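Local coordinates for phosphonate monoester hydrolase (Ruegeria pomeroyi, PDB 4UPK), which is a hydrolase of the sulfatase family, within the alkaline phosphatase superfamily, and assembles from four copies of its chain, at residues 55-60 / 316-321; 465-470 / 503-508; 112-117 / 155-160; 265-270 / 353-358; 68-73 / 381-386. One frame throughout, in Å; residues are numbered along the deposited sequence.

Contacts 1, 3, 4 and 5 lie within the sulfatase-family part of the chain. Contact 5 ties residues about 308 positions apart within the large mixed sheet, which contact 3 also reaches; their centres are about 28 Å apart. Contacts 3 and 4 are nested inside the loop that contact 5 closes, and their centres lie about 39 Å apart, on opposite sides of the chain's centre. Contact 1 crosses contacts 4 and 5 along the sequence, fastening a loop to helix 303-333, so these three closures interlock. Contact 2 is a later, separate closure that joins the four-stranded antiparallel sheet, through strand 467-472, to helix 499-515, within about 9 Å of contact 5 by nearest atoms.

Contact 1: residues 55-60 / 316-321; sequences DHVELP and LATEVD
Leu59 and Asp321 mark the closest backbone approach, CA to CA 5.6 Å, where the loop 55-60 passes the side of the long helix 303-333. One hydrogen bond joins the segments directly: Thr318 OG1 donates to Glu58 O over 2.6 Å. The hydroxyl meets the carbonyl at a bent C=O...donor angle of 134°, tilted 24° from its plane. With OG1 beside its own backbone N (chi1 -69°), Thr318 presents the oxygen to the loop and lays CG2 near the same carbonyl. Tyr256 OH hydrogen-bonds both Thr318 OG1 and Glu58 N, so one tyrosine ties the buried hydroxyl to the loop peptide. Val57 slides past in the opposite direction, its CG2 3.3 Å from Thr318 OG1. In this sulfatase-type alpha/beta fold the loop leads straight into helix 60-67, whose N-cap position is Leu59, and the carboxylate of Asp321 lies against that helix start. OD2 accepts from His61 N and OD1 from Leu62 N, so both buried oxygens are bonded at the first turn, where the helix end would probably favour a negative charge. Pro60, which has no N-H to offer, crosses Asp321 at a slant, with CD 3.3 Å from Asp321 OD2. The second oxygen, Asp321 OD1, lies 3.2 Å from Leu59 C. One turn before Asp321, Leu59 CD2 passes over Ala317 O at 3.6 Å and makes its apolar contact with Ala317 CB at 4.1 Å.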
# COMPACT_ATOMS: atom_id res chain seq x y z
N ASP A 55 42.96 -5.41 30.46
CA ASP A 55 44.17 -4.83 31.08
C ASP A 55 45.17 -4.23 30.08
O ASP A 55 46.16 -3.65 30.50
CB ASP A 55 44.86 -5.85 31.99
CG ASP A 55 44.08 -6.21 33.25
OD1 ASP A 55 43.27 -5.36 33.73
OD2 ASP A 55 44.30 -7.34 33.78
N HIS A 56 44.91 -4.38 28.78
CA HIS A 56 45.79 -3.89 27.71
C HIS A 56 45.21 -2.72 26.93
O HIS A 56 45.76 -2.33 25.90
CB HIS A 56 46.19 -5.05 26.78
CG HIS A 56 46.86 -6.16 27.53
ND1 HIS A 56 46.14 -7.24 28.00
CD2 HIS A 56 48.14 -6.26 27.98
CE1 HIS A 56 47.00 -8.00 28.65
NE2 HIS A 56 48.22 -7.45 28.67
N VAL A 57 44.10 -2.14 27.43
CA VAL A 57 43.41 -1.03 26.78
C VAL A 57 42.71 -0.13 27.83
O VAL A 57 42.13 -0.62 28.80
CB VAL A 57 42.47 -1.50 25.61
CG1 VAL A 57 41.33 -2.41 26.10
CG2 VAL A 57 41.93 -0.32 24.80
N GLU A 58 42.77 1.19 27.61
CA GLU A 58 42.14 2.17 28.48
C GLU A 58 40.78 2.51 27.96
O GLU A 58 40.68 3.07 26.87
CB GLU A 58 43.00 3.46 28.61
CG GLU A 58 44.46 3.24 29.00
CD GLU A 58 44.73 2.47 30.27
OE1 GLU A 58 44.12 2.79 31.31
OE2 GLU A 58 45.58 1.55 30.23
N LEU A 59 39.73 2.17 28.72
CA LEU A 59 38.33 2.48 28.37
C LEU A 59 37.65 3.13 29.61
O LEU A 59 36.63 2.61 30.09
CB LEU A 59 37.57 1.22 27.89
CG LEU A 59 38.13 0.49 26.65
CD1 LEU A 59 37.35 -0.79 26.37
CD2 LEU A 59 38.12 1.39 25.39
N PRO A 60 38.18 4.27 30.13
CA PRO A 60 37.63 4.84 31.37
C PRO A 60 36.18 5.27 31.37
O PRO A 60 35.53 5.13 32.40
CB PRO A 60 38.57 6.01 31.66
CG PRO A 60 39.14 6.37 30.35
CD PRO A 60 39.36 5.04 29.71
N LEU A 316 42.06 2.84 18.61
CA LEU A 316 40.79 3.34 18.06
C LEU A 316 39.64 3.19 19.06
O LEU A 316 38.78 4.07 19.12
CB LEU A 316 40.44 2.67 16.72
CG LEU A 316 41.29 3.06 15.51
CD1 LEU A 316 41.07 2.07 14.34
CD2 LEU A 316 41.01 4.49 15.08
N ALA A 317 39.62 2.08 19.83
CA ALA A 317 38.65 1.81 20.90
C ALA A 317 38.84 2.87 22.03
O ALA A 317 37.86 3.44 22.48
CB ALA A 317 38.82 0.41 21.45
N THR A 318 40.09 3.18 22.41
CA THR A 318 40.39 4.23 23.40
C THR A 318 39.87 5.62 22.88
O THR A 318 39.26 6.35 23.65
CB THR A 318 41.87 4.14 23.85
OG1 THR A 318 42.02 2.95 24.62
CG2 THR A 318 42.33 5.35 24.71
N GLU A 319 40.08 5.95 21.59
CA GLU A 319 39.58 7.20 21.02
C GLU A 319 38.03 7.24 21.01
O GLU A 319 37.46 8.28 21.30
CB GLU A 319 40.18 7.46 19.64
CG GLU A 319 39.83 8.86 19.10
CD GLU A 319 40.03 9.03 17.60
OE1 GLU A 319 40.10 8.00 16.90
OE2 GLU A 319 40.14 10.18 17.14
N VAL A 320 37.37 6.11 20.77
CA VAL A 320 35.89 6.03 20.84
C VAL A 320 35.46 6.33 22.28
O VAL A 320 34.54 7.13 22.50
CB VAL A 320 35.36 4.66 20.31
CG1 VAL A 320 33.96 4.33 20.83
CG2 VAL A 320 35.42 4.61 18.79
N ASP A 321 36.16 5.71 23.25
CA ASP A 321 35.94 5.93 24.67
C ASP A 321 36.01 7.41 25.06
O ASP A 321 35.09 7.86 25.72
CB ASP A 321 36.93 5.13 25.51
CG ASP A 321 36.52 5.12 26.95
OD1 ASP A 321 35.71 4.26 27.33
OD2 ASP A 321 36.94 6.04 27.69

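Contact 2: residues 465-470 / 503-508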
# COMPACT_ATOMS: atom_id res chain seq x y z
N ALA A 465 25.54 -23.98 28.68
CA ALA A 465 26.43 -23.72 29.82
C ALA A 465 27.80 -24.45 29.72
O ALA A 465 28.84 -23.91 30.12
CB ALA A 465 25.73 -24.10 31.12
N ARG A 466 27.77 -25.68 29.15
CA ARG A 466 28.93 -26.54 28.96
C ARG A 466 29.39 -26.62 27.47
O ARG A 466 30.58 -26.54 27.19
CB ARG A 466 28.65 -27.95 29.50
CG ARG A 466 29.85 -28.88 29.34
CD ARG A 466 29.63 -30.23 29.95
NE ARG A 466 30.73 -31.11 29.56
CZ ARG A 466 30.65 -32.44 29.56
NH1 ARG A 466 29.54 -33.05 29.92
NH2 ARG A 466 31.69 -33.16 29.17
N PHE A 467 28.45 -26.83 26.55
CA PHE A 467 28.81 -27.00 25.15
C PHE A 467 28.42 -25.88 24.22
O PHE A 467 27.54 -25.07 24.52
CB PHE A 467 28.21 -28.30 24.62
CG PHE A 467 28.67 -29.60 25.25
CD1 PHE A 467 29.82 -30.24 24.80
CD2 PHE A 467 27.91 -30.22 26.23
CE1 PHE A 467 30.22 -31.47 25.34
CE2 PHE A 467 28.31 -31.45 26.77
CZ PHE A 467 29.48 -32.05 26.34
N THR A 468 29.08 -25.87 23.05
CA THR A 468 28.76 -25.02 21.91
C THR A 468 28.63 -25.98 20.74
O THR A 468 29.53 -26.76 20.47
CB THR A 468 29.77 -23.88 21.67
OG1 THR A 468 29.75 -23.01 22.78
CG2 THR A 468 29.45 -23.08 20.39
N LEU A 469 27.47 -25.94 20.10
CA LEU A 469 27.15 -26.76 18.95
C LEU A 469 27.04 -25.86 17.70
O LEU A 469 26.43 -24.79 17.77
CB LEU A 469 25.81 -27.52 19.20
CG LEU A 469 25.17 -28.21 17.98
CD1 LEU A 469 25.84 -29.54 17.65
CD2 LEU A 469 23.74 -28.39 18.19
N VAL A 470 27.64 -26.31 16.58
CA VAL A 470 27.56 -25.66 15.28
C VAL A 470 26.92 -26.66 14.31
O VAL A 470 27.39 -27.79 14.20
CB VAL A 470 28.92 -25.12 14.76
CG1 VAL A 470 28.79 -24.52 13.36
CG2 VAL A 470 29.55 -24.11 15.73
N ALA A 503 23.51 -35.30 20.09
CA ALA A 503 22.10 -35.56 19.78
C ALA A 503 21.14 -34.69 20.62
O ALA A 503 20.14 -34.17 20.09
CB ALA A 503 21.80 -37.04 19.96
N ARG A 504 21.44 -34.53 21.93
CA ARG A 504 20.67 -33.74 22.89
C ARG A 504 20.67 -32.24 22.55
O ARG A 504 19.61 -31.60 22.56
CB ARG A 504 21.19 -33.99 24.33
CG ARG A 504 20.50 -33.16 25.42
CD ARG A 504 21.07 -33.39 26.81
NE ARG A 504 22.53 -33.29 26.82
CZ ARG A 504 23.22 -32.17 27.02
NH1 ARG A 504 22.59 -31.02 27.24
NH2 ARG A 504 24.54 -32.19 26.99
N LEU A 505 21.88 -31.69 22.23
CA LEU A 505 22.03 -30.27 21.86
C LEU A 505 21.40 -29.94 20.52
O LEU A 505 20.83 -28.85 20.37
CB LEU A 505 23.51 -29.85 21.88
CG LEU A 505 24.13 -29.74 23.26
CD1 LEU A 505 25.58 -29.93 23.17
CD2 LEU A 505 23.79 -28.43 23.93
N SER A 506 21.52 -30.86 19.54
CA SER A 506 20.93 -30.70 18.21
C SER A 506 19.38 -30.72 18.28
O SER A 506 18.73 -29.97 17.54
CB SER A 506 21.47 -31.77 17.27
OG SER A 506 21.46 -31.31 15.93
N ARG A 507 18.80 -31.51 19.21
CA ARG A 507 17.33 -31.52 19.41
C ARG A 507 16.91 -30.20 20.04
O ARG A 507 15.90 -29.61 19.64
CB ARG A 507 16.86 -32.73 20.23
CG ARG A 507 15.33 -32.80 20.46
CD ARG A 507 14.73 -34.20 20.41
NE ARG A 507 15.72 -35.24 20.71
CZ ARG A 507 16.08 -36.19 19.87
NH1 ARG A 507 15.49 -36.30 18.69
NH2 ARG A 507 17.03 -37.04 20.21
N GLN A 508 17.73 -29.70 20.98
CA GLN A 508 17.55 -28.40 21.62
C GLN A 508 17.62 -27.28 20.55
O GLN A 508 16.82 -26.35 20.60
CB GLN A 508 18.62 -28.21 22.71
CG GLN A 508 18.39 -27.00 23.60
CD GLN A 508 19.03 -27.16 24.95
OE1 GLN A 508 20.08 -27.81 25.10
NE2 GLN A 508 18.41 -26.56 25.95
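Phe467 starts the packing of strand 467-472 against helix 499-515, which lies across a four-stranded antiparallel sheet near the C-terminus. The short axes approach to 9.2 Å and cross at -66°. The preceding residue, Arg466, places CG over one face of the phenyl ring, toward its rim; Phe467 CZ in turn stands over the centre of one face of the Arg466 guanidinium, whose NE is paired with Asp482. Phe467 CB touches Leu505 CD1 at 3.4 Å, and the two side chains meet at about a right angle. Farther out, Phe467 CE2 lies at the edge of the Arg504 guanidinium, 3.8 Å from Arg504 NH2, with the two planes 53° apart; the bend of Arg504 at chi3 brings this group round, and Asp501 holds NH2 in a salt bridge. Thr468 points away from the helix and hydrogen-bonds His483. Alternate residues face the helix: Glu471 accepts from Ser506 OG, while Glu471 of the second subunit pairs with Arg507. Between them, with CG opposite the backbone N (chi1 168°), Leu469 CD2 reaches the helix backbone at Ser506 N, 3.6 Å away, and touches Leu505 CB at 4.0 Å.

Contact 3: residues 112-117 / 155-160; sequences PNIATE and RGFHEV
Ala115 CB sits over one face of the Phe157 ring, 3.8 Å from its centroid and 18° off the normal, a CH-pi contact slightly displaced toward the rim. Beside it, Ile114 CG2 approaches Phe157 CZ at 3.9 Å. The same methyl, Ala115 CB, rests 3.6 Å from Gly156 C. With no side chain on the glycine to separate the backbones, Ala115 CA and Gly156 CA come within 4.9 Å. The polar link is made by Asn113, whose ND2 donates to Arg155 O over 3.2 Å at 152°, in the carbonyl plane and close to the plane of its own amide. That amide is held from its other end by the capping box of helix 114-120: Thr116 N donates to Asn113 OD1 at 2.9 Å, and Asn113 N to Thr116 OG1 at 2.9 Å. Asn113 CG lies between the backbone N and carbonyl carbon (chi1 62°), which curls the amide back over the helix start. Arg155 NH1 is bonded to His109 O, and Gly156 O accepts from Arg119. The Phe157 side chain also touches Leu90 of helix 82-91 and Pro125 and Leu127 of strand 125-127, while Ile114 packs on helix 394-402.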
# COMPACT_ATOMS: atom_id res chain seq x y z
N PRO A 112 8.35 -4.53 11.46
CA PRO A 112 8.40 -3.57 12.55
C PRO A 112 9.82 -3.42 13.09
O PRO A 112 10.56 -4.40 13.20
CB PRO A 112 7.44 -4.17 13.59
CG PRO A 112 6.62 -5.14 12.86
CD PRO A 112 7.52 -5.70 11.82
N ASN A 113 10.24 -2.19 13.35
CA ASN A 113 11.59 -1.93 13.86
C ASN A 113 11.51 -0.94 15.02
O ASN A 113 10.43 -0.43 15.31
CB ASN A 113 12.55 -1.49 12.74
CG ASN A 113 12.20 -0.20 12.02
OD1 ASN A 113 12.11 0.88 12.61
ND2 ASN A 113 12.08 -0.27 10.71
N ILE A 114 12.65 -0.70 15.71
CA ILE A 114 12.72 0.23 16.85
C ILE A 114 12.24 1.65 16.48
O ILE A 114 11.53 2.25 17.27
CB ILE A 114 14.10 0.19 17.59
CG1 ILE A 114 14.07 0.92 18.97
CG2 ILE A 114 15.26 0.67 16.72
CD1 ILE A 114 13.22 0.25 20.06
N ALA A 115 12.57 2.16 15.27
CA ALA A 115 12.19 3.50 14.83
C ALA A 115 10.68 3.63 14.55
O ALA A 115 10.04 4.56 15.05
CB ALA A 115 13.00 3.91 13.61
N THR A 116 10.10 2.67 13.80
CA THR A 116 8.66 2.65 13.49
C THR A 116 7.82 2.56 14.76
O THR A 116 6.81 3.26 14.88
CB THR A 116 8.31 1.53 12.50
OG1 THR A 116 8.71 0.27 13.04
CG2 THR A 116 8.92 1.75 11.11
N GLU A 117 8.25 1.73 15.71
CA GLU A 117 7.57 1.54 16.99
C GLU A 117 7.73 2.73 17.92
O GLU A 117 6.75 3.09 18.58
CB GLU A 117 7.93 0.19 17.64
CG GLU A 117 7.57 -1.04 16.82
CD GLU A 117 6.27 -1.01 16.04
OE1 GLU A 117 5.19 -1.18 16.66
OE2 GLU A 117 6.33 -0.83 14.80
N ARG A 155 13.84 2.62 7.46
CA ARG A 155 12.52 3.24 7.48
C ARG A 155 12.16 3.63 8.92
O ARG A 155 12.22 2.78 9.82
CB ARG A 155 11.49 2.24 6.92
CG ARG A 155 10.06 2.73 6.91
CD ARG A 155 9.05 1.61 6.75
NE ARG A 155 7.69 2.16 6.76
CZ ARG A 155 6.59 1.48 6.47
NH1 ARG A 155 6.66 0.19 6.14
NH2 ARG A 155 5.40 2.07 6.50
N GLY A 156 11.80 4.90 9.11
CA GLY A 156 11.43 5.42 10.42
C GLY A 156 12.50 6.30 11.02
O GLY A 156 12.18 7.22 11.77
N PHE A 157 13.78 6.03 10.70
CA PHE A 157 14.90 6.83 11.21
C PHE A 157 15.01 8.15 10.50
O PHE A 157 14.91 8.21 9.27
CB PHE A 157 16.23 6.07 11.16
CG PHE A 157 16.50 5.14 12.32
CD1 PHE A 157 16.92 5.64 13.55
CD2 PHE A 157 16.32 3.77 12.19
CE1 PHE A 157 17.15 4.78 14.64
CE2 PHE A 157 16.55 2.91 13.28
CZ PHE A 157 16.97 3.43 14.50
N HIS A 158 15.20 9.21 11.27
CA HIS A 158 15.37 10.54 10.74
C HIS A 158 16.86 10.83 10.85
O HIS A 158 17.42 10.95 11.94
CB HIS A 158 14.51 11.58 11.47
CG HIS A 158 14.40 12.87 10.71
ND1 HIS A 158 13.33 13.13 9.88
CD2 HIS A 158 15.25 13.92 10.68
CE1 HIS A 158 13.54 14.34 9.38
NE2 HIS A 158 14.68 14.86 9.84
N GLU A 159 17.52 10.85 9.69
CA GLU A 159 18.95 11.06 9.61
C GLU A 159 19.34 12.52 9.83
O GLU A 159 18.90 13.39 9.08
CB GLU A 159 19.47 10.53 8.27
CG GLU A 159 20.97 10.35 8.23
CD GLU A 159 21.43 9.98 6.84
OE1 GLU A 159 21.35 10.84 5.94
OE2 GLU A 159 21.88 8.82 6.66
N VAL A 160 20.14 12.77 10.88
CA VAL A 160 20.68 14.08 11.23
C VAL A 160 22.07 14.23 10.57
O VAL A 160 22.34 15.25 9.93
CB VAL A 160 20.71 14.32 12.77
CG1 VAL A 160 20.99 15.79 13.08
CG2 VAL A 160 19.39 13.89 13.42

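Contact 4: residues 265-270 / 353-358; sequences ARLPGR and GDRHSW
His356 reaches between Arg266 and Arg270 to donate from NE2 to Leu267 O, a short bond of 2.7 Å at 162°, with the acceptor almost in the ring plane. Two loops of the sulfatase-type alpha/beta fold meet here, one after strand 234-239 and one between strands 340-346 and 372-375. Both ring faces are covered by the first. Arg266 CD lies over one, 4.0 Å from the ring centroid in a CH-pi contact, and the backbone N of Arg270 stands above the centre of the opposite face. Arg355 and His356 both have left-handed helical backbone angles, a tight turn that sends their side chains in different directions. Where the loops run closest, Arg355 N donates to Ala265 O at 2.9 Å, while Ala265 N donates a hydrogen bond to Asp354 OD1 at 3.1 Å, from above the carboxylate plane. Asp354 OD2 is salt-bridged to Arg45, and Asp354 O is gripped by both Ser357 N and Ser357 OG. Leu267 N is held by Glu273 OE2 and Gly269 N, at the N-cap position, by Asp272 OD2. A water links the loops, accepting from Arg266 NH1 at 2.9 Å and donating to Gly353 O at 2.7 Å; NH2 of that guanidinium pairs with Asp303. Arg355, bent at chi2 and chi3, brings NH2 3.9 Å from Leu267 CG and into a salt bridge with Glu273; NH1 is bonded to Glu488 O, and Phe489 and Tyr364 add cation-pi contacts. The joined loops sit against helix 270-275 and helix 303-333, where Ile306 touches both Arg266 and Trp358.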
# COMPACT_ATOMS: atom_id res chain seq x y z
N ALA A 265 44.87 -15.86 20.76
CA ALA A 265 44.59 -17.23 21.18
C ALA A 265 44.41 -18.02 19.88
O ALA A 265 43.54 -17.69 19.07
CB ALA A 265 43.32 -17.29 22.03
N ARG A 266 45.29 -19.00 19.63
CA ARG A 266 45.28 -19.76 18.37
C ARG A 266 46.05 -21.06 18.50
O ARG A 266 46.89 -21.19 19.39
CB ARG A 266 45.91 -18.91 17.22
CG ARG A 266 47.34 -18.47 17.56
CD ARG A 266 47.98 -17.54 16.57
NE ARG A 266 49.32 -17.21 17.04
CZ ARG A 266 50.14 -16.32 16.49
NH1 ARG A 266 49.77 -15.65 15.40
NH2 ARG A 266 51.33 -16.09 17.01
N LEU A 267 45.80 -21.98 17.54
CA LEU A 267 46.54 -23.24 17.44
C LEU A 267 47.92 -22.94 16.73
O LEU A 267 48.05 -21.86 16.12
CB LEU A 267 45.70 -24.35 16.76
CG LEU A 267 44.46 -24.87 17.55
CD1 LEU A 267 43.80 -26.05 16.83
CD2 LEU A 267 44.81 -25.31 18.97
N PRO A 268 48.99 -23.74 16.87
CA PRO A 268 50.27 -23.32 16.28
C PRO A 268 50.26 -22.88 14.80
O PRO A 268 50.86 -21.87 14.45
CB PRO A 268 51.22 -24.48 16.58
CG PRO A 268 50.61 -25.17 17.77
CD PRO A 268 49.13 -25.02 17.60
N GLY A 269 49.61 -23.65 13.95
CA GLY A 269 49.59 -23.36 12.52
C GLY A 269 48.20 -23.30 11.94
O GLY A 269 47.24 -23.68 12.60
N ARG A 270 48.11 -22.80 10.71
CA ARG A 270 46.87 -22.63 9.96
C ARG A 270 46.22 -23.98 9.69
O ARG A 270 45.01 -24.09 9.75
CB ARG A 270 47.13 -21.87 8.63
CG ARG A 270 47.43 -20.39 8.86
CD ARG A 270 47.82 -19.67 7.57
NE ARG A 270 46.67 -19.36 6.73
CZ ARG A 270 45.92 -18.26 6.83
NH1 ARG A 270 46.18 -17.37 7.77
NH2 ARG A 270 44.91 -18.06 6.00
N GLY A 353 42.94 -11.87 14.84
CA GLY A 353 44.07 -12.77 14.72
C GLY A 353 43.85 -14.08 15.44
O GLY A 353 44.59 -15.04 15.21
N ASP A 354 42.84 -14.12 16.35
CA ASP A 354 42.49 -15.32 17.11
C ASP A 354 42.13 -16.41 16.12
O ASP A 354 41.38 -16.14 15.18
CB ASP A 354 41.31 -15.07 18.08
CG ASP A 354 41.66 -14.35 19.38
OD1 ASP A 354 42.83 -13.94 19.53
OD2 ASP A 354 40.76 -14.19 20.23
N ARG A 355 42.68 -17.63 16.32
CA ARG A 355 42.42 -18.83 15.51
C ARG A 355 42.80 -18.66 14.03
O ARG A 355 42.13 -19.20 13.14
CB ARG A 355 40.95 -19.31 15.68
CG ARG A 355 40.41 -19.30 17.11
CD ARG A 355 41.29 -20.09 18.08
NE ARG A 355 41.40 -21.50 17.66
CZ ARG A 355 40.55 -22.46 17.99
NH1 ARG A 355 39.51 -22.19 18.78
NH2 ARG A 355 40.72 -23.69 17.54
N HIS A 356 43.86 -17.87 13.78
CA HIS A 356 44.43 -17.50 12.47
C HIS A 356 43.42 -16.83 11.54
O HIS A 356 43.50 -16.99 10.32
CB HIS A 356 45.16 -18.70 11.82
CG HIS A 356 46.30 -19.21 12.65
ND1 HIS A 356 47.57 -18.67 12.52
CD2 HIS A 356 46.33 -20.17 13.59
CE1 HIS A 356 48.33 -19.33 13.38
NE2 HIS A 356 47.62 -20.24 14.05
N SER A 357 42.46 -16.08 12.13
CA SER A 357 41.40 -15.42 11.40
C SER A 357 41.13 -13.98 11.85
O SER A 357 41.52 -13.60 12.96
CB SER A 357 40.12 -16.26 11.42
OG SER A 357 39.66 -16.43 12.74
N TRP A 358 40.50 -13.19 10.96
CA TRP A 358 40.18 -11.78 11.16
C TRP A 358 38.74 -11.59 10.75
O TRP A 358 38.20 -12.39 9.98
CB TRP A 358 41.11 -10.91 10.30
CG TRP A 358 42.54 -11.00 10.74
CD1 TRP A 358 43.42 -12.00 10.46
CD2 TRP A 358 43.20 -10.13 11.66
NE1 TRP A 358 44.58 -11.83 11.16
CE2 TRP A 358 44.50 -10.66 11.87
CE3 TRP A 358 42.84 -8.94 12.33
CZ2 TRP A 358 45.44 -10.02 12.69
CZ3 TRP A 358 43.77 -8.33 13.16
CH2 TRP A 358 45.05 -8.87 13.34
O HOH W 1 47.13 -15.02 14.35

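Contact 5: residues 68-73 / 381-386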
# COMPACT_ATOMS: atom_id res chain seq x y z
N ASP A 68 28.34 2.76 37.14
CA ASP A 68 27.12 3.48 37.50
C ASP A 68 25.87 2.85 36.84
O ASP A 68 24.80 3.46 36.82
CB ASP A 68 27.28 4.96 37.11
CG ASP A 68 26.26 5.89 37.71
OD1 ASP A 68 25.96 5.75 38.92
OD2 ASP A 68 25.74 6.76 36.97
N ALA A 69 25.99 1.61 36.32
CA ALA A 69 24.90 0.95 35.60
C ALA A 69 24.92 -0.57 35.67
O ALA A 69 25.58 -1.14 36.54
CB ALA A 69 24.91 1.40 34.14
N VAL A 70 24.19 -1.22 34.74
CA VAL A 70 24.08 -2.68 34.62
C VAL A 70 24.90 -3.20 33.40
O VAL A 70 24.68 -2.77 32.26
CB VAL A 70 22.59 -3.12 34.59
CG1 VAL A 70 22.46 -4.64 34.62
CG2 VAL A 70 21.79 -2.49 35.74
N SER A 71 25.83 -4.14 33.66
CA SER A 71 26.68 -4.78 32.67
C SER A 71 26.21 -6.22 32.43
O SER A 71 25.95 -6.94 33.38
CB SER A 71 28.14 -4.81 33.13
OG SER A 71 28.62 -3.49 33.35
N PHE A 72 26.11 -6.62 31.15
CA PHE A 72 25.66 -7.93 30.71
C PHE A 72 26.87 -8.68 30.17
O PHE A 72 27.38 -8.36 29.08
CB PHE A 72 24.52 -7.79 29.68
CG PHE A 72 23.26 -7.16 30.25
CD1 PHE A 72 23.15 -5.78 30.39
CD2 PHE A 72 22.19 -7.95 30.66
CE1 PHE A 72 21.99 -5.20 30.92
CE2 PHE A 72 21.03 -7.37 31.20
CZ PHE A 72 20.94 -5.99 31.32
N ARG A 73 27.36 -9.67 30.95
CA ARG A 73 28.57 -10.45 30.65
C ARG A 73 28.46 -11.63 29.67
O ARG A 73 29.51 -12.10 29.18
CB ARG A 73 29.28 -10.87 31.95
CG ARG A 73 29.75 -9.68 32.76
CD ARG A 73 31.10 -9.09 32.33
NE ARG A 73 31.28 -7.72 32.84
CZ ARG A 73 31.72 -7.43 34.06
NH1 ARG A 73 32.05 -8.39 34.91
NH2 ARG A 73 31.81 -6.17 34.45
N PRO A 381 23.20 0.33 40.39
CA PRO A 381 24.53 0.67 39.83
C PRO A 381 25.59 -0.38 40.18
O PRO A 381 25.64 -0.83 41.33
CB PRO A 381 24.84 2.06 40.41
CG PRO A 381 24.01 2.16 41.62
CD PRO A 381 22.81 1.27 41.47
N GLY A 382 26.37 -0.78 39.18
CA GLY A 382 27.42 -1.78 39.35
C GLY A 382 26.95 -3.23 39.29
O GLY A 382 27.77 -4.13 39.48
N HIS A 383 25.64 -3.46 39.01
CA HIS A 383 25.06 -4.81 38.87
C HIS A 383 25.60 -5.49 37.59
O HIS A 383 25.66 -4.88 36.51
CB HIS A 383 23.52 -4.80 38.94
CG HIS A 383 22.89 -6.16 38.85
ND1 HIS A 383 22.98 -7.07 39.88
CD2 HIS A 383 22.18 -6.73 37.84
CE1 HIS A 383 22.35 -8.16 39.47
NE2 HIS A 383 21.84 -7.99 38.25
N VAL A 384 26.03 -6.74 37.75
CA VAL A 384 26.62 -7.55 36.70
C VAL A 384 25.70 -8.75 36.42
O VAL A 384 25.40 -9.53 37.32
CB VAL A 384 28.09 -7.97 37.07
CG1 VAL A 384 28.65 -9.01 36.09
CG2 VAL A 384 29.00 -6.75 37.15
N VAL A 385 25.27 -8.88 35.16
CA VAL A 385 24.40 -9.96 34.68
C VAL A 385 25.23 -11.07 34.02
O VAL A 385 26.05 -10.79 33.14
CB VAL A 385 23.25 -9.42 33.77
CG1 VAL A 385 22.41 -10.54 33.17
CG2 VAL A 385 22.35 -8.44 34.53
N GLU A 386 25.00 -12.32 34.44
CA GLU A 386 25.69 -13.52 33.95
C GLU A 386 24.80 -14.41 33.07
O GLU A 386 25.31 -15.30 32.39
CB GLU A 386 26.26 -14.34 35.13
CG GLU A 386 27.24 -13.59 36.02
CD GLU A 386 28.59 -13.14 35.46
OE1 GLU A 386 28.96 -13.58 34.35
OE2 GLU A 386 29.28 -12.36 36.16
O HOH W 2 28.08 -2.98 36.02
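Phe72 and Val385 pair side by side in a parallel bridge of the large mixed sheet of this alpha/beta fold, where strand 70-76 meets strand 384-386 and their short axes lie 4.7 Å apart. Three nearly straight backbone bonds hold the register: Ser71 N to His383 O at 2.9 Å, Val385 N to Ser71 O at 2.7 Å, and Arg73 N to Val385 O at 2.8 Å. Ahead of them, Gly382 N bonds to Ala69 O at a more bent 133°. The tight side is the face bearing Phe72 and Val385. Both side chains point the same way, Val385 CB meets Phe72 CD2 at 3.6 Å, and Val385 CG2 approaches the ring off-centre in a CH-pi contact. Val70 CG1, carried opposite its backbone N (chi1 -174°), closes on Val385 CG2 at 3.8 Å and lies by the edge of the His383 ring. Phe418 and Leu419 of helix 416-419 cover this apolar cluster. The face bearing Ser71 and Val384 is the wetter one: a water hydrogen-bonded to Ser71 OG at 2.8 Å also reaches His383 O. The loose parts are the ends. At one, Pro381 merely slants across Asp68, whose carboxylate is engaged by Tyr337 and Arg375. At the other, exposed Glu386 comes near Arg73 without its carboxylate touching the guanidinium. Arg73, also in cation-pi contact with Trp50, bends at chi2 (-83°) to lay one guanidinium face over Val384, whose CG1 is 3.7 Å from Arg73 NH1.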